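Local coordinates for BIFUNCTIONAL PROTEIN Proline utilization A (PutA) (Corynebacterium freiburgense, PDB 5UX5), which oxidises proline to glutamate in two steps, through an FAD-dependent proline dehydrogenase and an NAD-dependent aldehyde dehydrogenase joined in one chain, at residues A[813-817]-A[818-822]; A[1047-1050]-A[1051-1055]. One frame throughout, in Å; residues are numbered along the deposited sequence.

Interaction 1: residues A[813-817]-A[818-822]. With NAD (nicotinamide-adenine-dinucleotide), chain F.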
# COMPACT_ATOMS: atom_id res chain seq x y z
N SER A 813 12.28 27.32 -7.82
CA SER A 813 13.25 27.31 -6.73
C SER A 813 14.07 26.03 -6.76
O SER A 813 13.73 25.05 -7.43
CB SER A 813 12.53 27.44 -5.38
OG SER A 813 12.33 26.17 -4.76
N TRP A 814 15.15 26.02 -5.97
CA TRP A 814 16.05 24.88 -5.99
C TRP A 814 15.34 23.60 -5.55
O TRP A 814 15.49 22.55 -6.19
CB TRP A 814 17.28 25.16 -5.12
CG TRP A 814 18.22 23.98 -5.12
CD1 TRP A 814 19.15 23.66 -6.07
CD2 TRP A 814 18.32 22.95 -4.11
NE1 TRP A 814 19.82 22.50 -5.72
CE2 TRP A 814 19.32 22.05 -4.53
CE3 TRP A 814 17.65 22.71 -2.90
CZ2 TRP A 814 19.67 20.92 -3.77
CZ3 TRP A 814 18.00 21.60 -2.15
CH2 TRP A 814 19.01 20.72 -2.59
N PHE A 815 14.57 23.65 -4.45
CA PHE A 815 13.95 22.42 -3.95
C PHE A 815 12.83 21.90 -4.85
O PHE A 815 12.49 20.70 -4.80
CB PHE A 815 13.46 22.60 -2.50
CG PHE A 815 13.06 21.32 -1.86
CD1 PHE A 815 14.04 20.42 -1.44
CD2 PHE A 815 11.73 20.97 -1.73
CE1 PHE A 815 13.69 19.20 -0.91
CE2 PHE A 815 11.38 19.75 -1.19
CZ PHE A 815 12.36 18.87 -0.78
N HIS A 816 12.27 22.76 -5.70
CA HIS A 816 11.26 22.33 -6.66
C HIS A 816 11.85 21.44 -7.76
O HIS A 816 11.15 20.56 -8.27
CB HIS A 816 10.59 23.56 -7.26
CG HIS A 816 9.55 23.26 -8.28
ND1 HIS A 816 9.27 24.11 -9.33
CD2 HIS A 816 8.72 22.20 -8.42
CE1 HIS A 816 8.32 23.58 -10.08
NE2 HIS A 816 7.97 22.42 -9.55
N THR A 817 13.13 21.61 -8.10
CA THR A 817 13.71 20.99 -9.29
C THR A 817 14.91 20.09 -8.99
O THR A 817 15.64 19.72 -9.92
CB THR A 817 14.11 22.07 -10.32
OG1 THR A 817 15.22 22.84 -9.84
CG2 THR A 817 12.98 23.03 -10.56
N HIS A 818 15.12 19.69 -7.73
CA HIS A 818 16.25 18.85 -7.34
C HIS A 818 15.78 17.75 -6.41
O HIS A 818 15.31 18.04 -5.30
CB HIS A 818 17.33 19.68 -6.66
CG HIS A 818 18.04 20.61 -7.58
ND1 HIS A 818 17.47 21.77 -8.05
CD2 HIS A 818 19.26 20.54 -8.17
CE1 HIS A 818 18.30 22.38 -8.87
NE2 HIS A 818 19.40 21.65 -8.96
N GLU A 819 15.92 16.49 -6.83
CA GLU A 819 15.56 15.36 -5.98
C GLU A 819 16.66 15.14 -4.97
O GLU A 819 17.81 14.88 -5.35
CB GLU A 819 15.30 14.10 -6.80
CG GLU A 819 16.23 13.86 -8.01
CD GLU A 819 17.45 12.99 -7.71
OE1 GLU A 819 17.31 12.02 -6.94
OE2 GLU A 819 18.55 13.26 -8.26
N CYS A 820 16.33 15.29 -3.67
CA CYS A 820 17.30 15.08 -2.60
C CYS A 820 17.40 13.64 -2.12
O CYS A 820 18.41 13.28 -1.51
CB CYS A 820 16.99 15.97 -1.41
SG CYS A 820 17.15 17.67 -1.84
N PHE A 821 16.40 12.80 -2.38
CA PHE A 821 16.49 11.39 -2.00
C PHE A 821 16.69 11.23 -0.50
O PHE A 821 17.56 10.49 -0.03
CB PHE A 821 17.61 10.69 -2.78
CG PHE A 821 17.20 9.41 -3.43
CD1 PHE A 821 16.35 9.42 -4.53
CD2 PHE A 821 17.65 8.19 -2.95
CE1 PHE A 821 15.94 8.24 -5.15
CE2 PHE A 821 17.25 7.01 -3.57
CZ PHE A 821 16.39 7.04 -4.67
N GLY A 822 15.86 11.93 0.27
CA GLY A 822 15.94 11.90 1.71
C GLY A 822 14.64 12.32 2.37
O GLY A 822 13.61 12.49 1.71
PA NAD F . 24.70 5.30 -9.36
O1A NAD F . 23.77 5.93 -10.46
O2A NAD F . 26.04 6.10 -9.28
O5B NAD F . 25.07 3.82 -9.75
C5B NAD F . 24.14 2.77 -9.75
C4B NAD F . 24.81 1.47 -10.20
O4B NAD F . 25.75 1.65 -11.27
C3B NAD F . 25.52 0.79 -9.06
O3B NAD F . 25.53 -0.58 -9.21
C2B NAD F . 26.85 1.41 -9.24
O2B NAD F . 27.86 0.84 -8.49
C1B NAD F . 27.01 1.32 -10.72
N9A NAD F . 28.07 2.19 -11.22
C8A NAD F . 28.12 3.57 -11.15
N7A NAD F . 29.26 4.01 -11.72
C5A NAD F . 30.01 2.93 -12.20
C6A NAD F . 31.22 2.78 -12.86
N6A NAD F . 32.05 3.91 -13.21
N1A NAD F . 31.65 1.55 -13.19
C2A NAD F . 30.94 0.44 -12.88
N3A NAD F . 29.74 0.54 -12.24
C4A NAD F . 29.26 1.75 -11.89
O3 NAD F . 23.84 5.29 -8.02
PN NAD F . 24.31 5.56 -6.50
O1N NAD F . 25.75 6.03 -6.36
O2N NAD F . 24.30 4.24 -5.79
O5D NAD F . 23.27 6.63 -5.91
C5D NAD F . 23.18 7.89 -6.56
C4D NAD F . 21.81 8.58 -6.57
O4D NAD F . 20.78 7.89 -7.24
C3D NAD F . 21.18 8.89 -5.26
O3D NAD F . 21.87 9.81 -4.49
C2D NAD F . 19.94 9.49 -5.78
O2D NAD F . 20.09 10.86 -5.88
C1D NAD F . 19.70 8.79 -7.09
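The imidazole of H818 lies over the indole of W814 in a face-to-face stack, with the ring centroid 3.6 Å from that of the five-membered ring of W814 and the planes 24° apart. W814 NE1 sits beneath the centre of the imidazole, whose opposite face looks onto T817 O. The indole gets there by running its CG anti to the backbone N (chi1 180°), which brings it under H818, four residues on. H818 ND1 then donates to W814 O over 2.8 Å, in the carbonyl plane and on a lone pair, though the bond is bent to 139°. That carbonyl also closes a type I turn by accepting from T817 N, so two donors share it. Further along, C820 SG reaches W814 CH2 at 3.7 Å and F815 CE1 at 3.9 Å, an oblique sulfur-aromatic contact with each ring. Beyond the turn the chain meets the cofactor: NAD O2D donates to E819 OE1 at 3.2 Å, an oxygen that S693 also holds, and F821 lays one ring face against NAD C2D, with CG 3.6 Å away. A glutamate and a phenylalanine at the nicotinamide ribose are typical of the NAD site of aldehyde dehydrogenases.

Interaction 2: residues A[1047-1050]-A[1051-1055]; sequences DGRR and ELLHF
A short capped helix, 1048-1051, running on into a 3-10 turn that leads to strand 1056-1064, holds this contact. D1047 is its N-cap: the carboxylate oxygen OD1 takes the backbone N of R1049 at 3.3 Å, approached from above the carboxylate plane, while OD2 is held by S580. From D1047 O to E1051 N the helical bond is nearly straight, 172° at 2.9 Å, and G1048 O receives L1052 N in the same i to i+4 pattern. The winding then tightens, since L1053 N turns to R1050 O, three residues back, at 3.2 Å.

Among the side chains, R1050 and L1053 meet on one flank. The arginine leaves with CG anti to its carbonyl carbon (chi1 -59°) and bends again at chi2 and chi3, folding the guanidinium back so that L1053 CD1 rests on one of its faces, off-centre and 3.5 Å from R1050 NH2. The guanidinium of R1049 comes to the same methyl more distantly, edge on. W913 makes a cation-pi contact with R1050. L1052 lays CG and CD1 along the glycine, with L1052 CD1 4.1 Å from G1048 CA, on the flank facing F953 of helix 936-953.

One turn on, H1054 ND1 donates to E1051 OE1 at 2.7 Å. OE1 lies close to the imidazole plane, whereas ND1 comes in from above the plane of the carboxylate. E1051 OE2 has a salt bridge to R1017 and takes L1045 N, so both oxygens of this buried glutamate are engaged. With an arginine and an imidazole N-H both directed at it, the carboxylate is probably stabilised in its charged form, and its negative charge may in turn favour protonation of H1054.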
# COMPACT_ATOMS: atom_id res chain seq x y z
N ASP A 1047 5.04 -4.13 -38.86
CA ASP A 1047 4.19 -4.54 -37.75
C ASP A 1047 4.07 -3.40 -36.74
O ASP A 1047 4.97 -3.20 -35.92
CB ASP A 1047 4.74 -5.78 -37.05
CG ASP A 1047 3.65 -6.52 -36.23
OD1 ASP A 1047 2.52 -5.99 -36.10
OD2 ASP A 1047 3.91 -7.62 -35.69
N GLY A 1048 2.92 -2.72 -36.74
CA GLY A 1048 2.69 -1.66 -35.78
C GLY A 1048 2.67 -2.13 -34.34
O GLY A 1048 2.96 -1.33 -33.43
N ARG A 1049 2.37 -3.42 -34.11
CA ARG A 1049 2.45 -3.94 -32.75
C ARG A 1049 3.82 -3.69 -32.16
O ARG A 1049 3.94 -3.52 -30.94
CB ARG A 1049 2.14 -5.44 -32.72
CG ARG A 1049 2.07 -6.03 -31.33
CD ARG A 1049 1.10 -5.24 -30.45
NE ARG A 1049 1.02 -5.72 -29.07
CZ ARG A 1049 1.84 -5.34 -28.08
NH1 ARG A 1049 2.82 -4.47 -28.31
NH2 ARG A 1049 1.70 -5.82 -26.85
N ARG A 1050 4.85 -3.61 -33.00
CA ARG A 1050 6.18 -3.21 -32.56
C ARG A 1050 6.49 -1.75 -32.85
O ARG A 1050 6.88 -1.02 -31.94
CB ARG A 1050 7.25 -4.08 -33.21
CG ARG A 1050 7.17 -5.56 -32.94
CD ARG A 1050 7.11 -5.89 -31.49
NE ARG A 1050 8.06 -5.09 -30.73
CZ ARG A 1050 8.04 -4.99 -29.41
NH1 ARG A 1050 7.13 -5.66 -28.70
NH2 ARG A 1050 8.92 -4.20 -28.79
N GLU A 1051 6.27 -1.29 -34.09
CA GLU A 1051 6.73 0.04 -34.47
C GLU A 1051 5.99 1.13 -33.73
O GLU A 1051 6.58 2.16 -33.41
CB GLU A 1051 6.57 0.24 -35.98
CG GLU A 1051 7.19 1.52 -36.54
CD GLU A 1051 8.71 1.61 -36.32
OE1 GLU A 1051 9.16 2.67 -35.83
OE2 GLU A 1051 9.46 0.67 -36.69
N LEU A 1052 4.69 0.94 -33.45
CA LEU A 1052 3.93 2.01 -32.80
C LEU A 1052 4.40 2.29 -31.37
O LEU A 1052 4.06 3.35 -30.82
CB LEU A 1052 2.42 1.69 -32.83
CG LEU A 1052 1.73 1.81 -34.21
CD1 LEU A 1052 0.31 1.28 -34.24
CD2 LEU A 1052 1.71 3.22 -34.72
N LEU A 1053 5.20 1.40 -30.76
CA LEU A 1053 5.68 1.70 -29.41
C LEU A 1053 6.55 2.95 -29.43
O LEU A 1053 6.57 3.72 -28.46
CB LEU A 1053 6.42 0.50 -28.80
CG LEU A 1053 5.57 -0.74 -28.44
CD1 LEU A 1053 6.36 -1.95 -28.02
CD2 LEU A 1053 4.55 -0.46 -27.39
N HIS A 1054 7.23 3.20 -30.55
CA HIS A 1054 8.06 4.39 -30.71
C HIS A 1054 7.24 5.67 -30.72
O HIS A 1054 7.82 6.76 -30.55
CB HIS A 1054 8.87 4.28 -32.01
CG HIS A 1054 9.72 3.06 -32.07
ND1 HIS A 1054 9.82 2.27 -33.20
CD2 HIS A 1054 10.54 2.49 -31.15
CE1 HIS A 1054 10.64 1.27 -32.97
NE2 HIS A 1054 11.09 1.38 -31.73
N PHE A 1055 5.92 5.57 -30.87
CA PHE A 1055 5.06 6.74 -30.94
C PHE A 1055 4.22 6.94 -29.69
O PHE A 1055 3.36 7.83 -29.68
CB PHE A 1055 4.18 6.65 -32.18
CG PHE A 1055 4.95 6.73 -33.46
CD1 PHE A 1055 5.69 5.64 -33.92
CD2 PHE A 1055 4.95 7.89 -34.21
CE1 PHE A 1055 6.42 5.72 -35.09
CE2 PHE A 1055 5.67 7.96 -35.40
CZ PHE A 1055 6.40 6.88 -35.84

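How the interactions relate
Interaction 1 comes first along the chain, in the loop between strands 804-807 and 824-830 of the aldehyde dehydrogenase part; interaction 2 follows more than 220 residues later, on helix 1048-1051 and the turn before strand 1056-1064. The centres of interactions 1 and 2 are 35 Å apart and their nearest atoms about 25 Å. Interaction 1 supplies E819 and F821 to the NAD pocket, whereas 1047-1055 packs against helices 936-953 and 984-997 and strand 965-980. D1047 and R1050 also reach back to S580 and W913, in strands 580-591 and 911-915. One contact thus serves the cofactor, the other joins the C-terminal part to that sheet, and the two do not touch.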